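Local coordinates for francisella virulence factor (Francisella novicida, PDB 5EVF), which is of unknown function but is a conserved Francisella virulence factor built as one helix packed on a small mixed beta-sheet, at residues Glu66-Ala71 and His77-Ile82. Residues are numbered along the deposited sequence; the frame is centred on the assembly and turned at random.
Sequences EAIKLA and HEIKYI
The turn from helix 56-73 into strand 78-84 lays the helix back over its own sheet, and Ile-79 is the strand residue that packs against it, reaching up to Ile-68 and Ala-71. Its two branches go to different places. CD1, at the end of the long branch, meets CG1 of Ile-68 at 3.6 Å, while the methyl CG2 sits 3.5 Å from CB of Ala-71, nearly one helical turn further on. With chi1 at 60°, CG1 of Ile-79 lies between its own backbone N and carbonyl carbon, which sends the long branch to Ile-68 and leaves CG2 to face Ala-71. The Ile-79 side chain meets that of Ile-68 roughly perpendicularly. Ala-67 also points at the strand, and its carbonyl C lies 4.5 Å from CD1 of Ile-79, a marginal approach. The axes of segments 66-71 and 78-82 approach to 9.3 Å, their chain directions 143° apart; the alanines probably help them come this close, and the contact is purely apolar. Around it, Ala-67 also touches Leu-98 on the adjacent strand 95-103 and Val-44 on strand 42-49 beyond it, and Ile-68 reaches Val-28 on the edge strand. Just before Ile-79, His-77 and Glu-78 sit opposite the single residue Phe-103, a classic beta bulge at the start of strand 78-84. The whole is a two-layer alpha+beta arrangement, one helix covering one face of a mixed, mostly antiparallel sheet.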
# COMPACT_ATOMS: atom_id res chain seq x y z
N GLU A 66 4.02 3.19 -4.37
CA GLU A 66 4.50 1.83 -4.59
C GLU A 66 3.35 0.83 -4.55
O GLU A 66 3.31 -0.12 -5.33
CB GLU A 66 5.59 1.48 -3.57
CG GLU A 66 6.25 0.12 -3.79
CD GLU A 66 6.95 0.02 -5.13
OE1 GLU A 66 7.42 1.05 -5.65
OE2 GLU A 66 7.03 -1.11 -5.68
N ALA A 67 2.39 1.04 -3.65
CA ALA A 67 1.28 0.10 -3.54
C ALA A 67 0.43 0.11 -4.81
O ALA A 67 -0.06 -0.94 -5.25
CB ALA A 67 0.44 0.42 -2.31
N ILE A 68 0.24 1.30 -5.40
CA ILE A 68 -0.56 1.40 -6.63
C ILE A 68 0.13 0.63 -7.75
O ILE A 68 -0.49 -0.16 -8.46
CB ILE A 68 -0.77 2.87 -7.01
CG1 ILE A 68 -1.73 3.54 -6.03
CG2 ILE A 68 -1.29 2.99 -8.45
CD1 ILE A 68 -1.67 5.05 -6.08
N LYS A 69 1.44 0.86 -7.89
CA LYS A 69 2.20 0.17 -8.92
C LYS A 69 2.15 -1.34 -8.73
O LYS A 69 1.94 -2.09 -9.69
CB LYS A 69 3.64 0.68 -8.89
CG LYS A 69 4.54 0.15 -9.98
CD LYS A 69 5.87 0.90 -9.91
CE LYS A 69 6.82 0.43 -11.01
NZ LYS A 69 7.35 -0.92 -10.71
N LEU A 70 2.29 -1.80 -7.48
CA LEU A 70 2.33 -3.25 -7.26
C LEU A 70 0.95 -3.87 -7.45
O LEU A 70 0.82 -4.92 -8.09
CB LEU A 70 2.89 -3.54 -5.86
CG LEU A 70 3.28 -4.95 -5.45
CD1 LEU A 70 4.24 -5.60 -6.44
CD2 LEU A 70 3.91 -4.90 -4.06
N ALA A 71 -0.10 -3.21 -6.96
CA ALA A 71 -1.44 -3.76 -7.15
C ALA A 71 -1.79 -3.83 -8.63
O ALA A 71 -2.38 -4.83 -9.09
CB ALA A 71 -2.46 -2.94 -6.38
N HIS A 77 -8.01 -3.21 -10.27
CA HIS A 77 -8.67 -2.01 -10.76
C HIS A 77 -8.85 -0.94 -9.69
O HIS A 77 -9.05 0.23 -10.03
CB HIS A 77 -10.03 -2.37 -11.34
CG HIS A 77 -9.95 -3.24 -12.55
ND1 HIS A 77 -10.75 -4.35 -12.71
CD2 HIS A 77 -9.16 -3.18 -13.64
CE1 HIS A 77 -10.46 -4.93 -13.86
NE2 HIS A 77 -9.50 -4.24 -14.45
N GLU A 78 -8.75 -1.32 -8.42
CA GLU A 78 -9.07 -0.43 -7.31
C GLU A 78 -8.28 -0.88 -6.09
O GLU A 78 -8.08 -2.08 -5.89
CB GLU A 78 -10.58 -0.44 -7.06
CG GLU A 78 -11.07 -0.11 -5.68
CD GLU A 78 -12.59 -0.25 -5.57
OE1 GLU A 78 -13.11 -0.16 -4.45
OE2 GLU A 78 -13.25 -0.44 -6.61
N ILE A 79 -7.84 0.07 -5.26
CA ILE A 79 -7.28 -0.29 -3.97
C ILE A 79 -7.90 0.60 -2.91
O ILE A 79 -8.22 1.76 -3.17
CB ILE A 79 -5.74 -0.18 -3.89
CG1 ILE A 79 -5.28 1.25 -4.17
CG2 ILE A 79 -5.10 -1.16 -4.84
CD1 ILE A 79 -3.78 1.41 -3.90
N LYS A 80 -8.08 0.04 -1.71
CA LYS A 80 -8.51 0.78 -0.53
C LYS A 80 -7.39 0.62 0.49
O LYS A 80 -7.02 -0.51 0.81
CB LYS A 80 -9.83 0.24 0.01
CG LYS A 80 -10.96 0.19 -1.02
CD LYS A 80 -12.28 -0.28 -0.38
CE LYS A 80 -13.34 -0.60 -1.44
NZ LYS A 80 -14.54 -1.28 -0.85
N TYR A 81 -6.85 1.74 0.98
CA TYR A 81 -5.62 1.65 1.75
C TYR A 81 -5.68 2.50 3.02
O TYR A 81 -6.53 3.39 3.18
CB TYR A 81 -4.42 2.10 0.90
CG TYR A 81 -4.38 3.60 0.81
CD1 TYR A 81 -5.25 4.29 -0.02
CD2 TYR A 81 -3.52 4.34 1.62
CE1 TYR A 81 -5.25 5.69 -0.08
CE2 TYR A 81 -3.52 5.73 1.57
CZ TYR A 81 -4.39 6.39 0.73
OH TYR A 81 -4.38 7.77 0.68
N ILE A 82 -4.74 2.21 3.91
CA ILE A 82 -4.53 3.00 5.13
C ILE A 82 -3.04 2.98 5.45
O ILE A 82 -2.37 1.97 5.27
CB ILE A 82 -5.38 2.46 6.29
CG1 ILE A 82 -5.21 3.34 7.54
CG2 ILE A 82 -5.01 1.00 6.60
CD1 ILE A 82 -6.22 3.02 8.63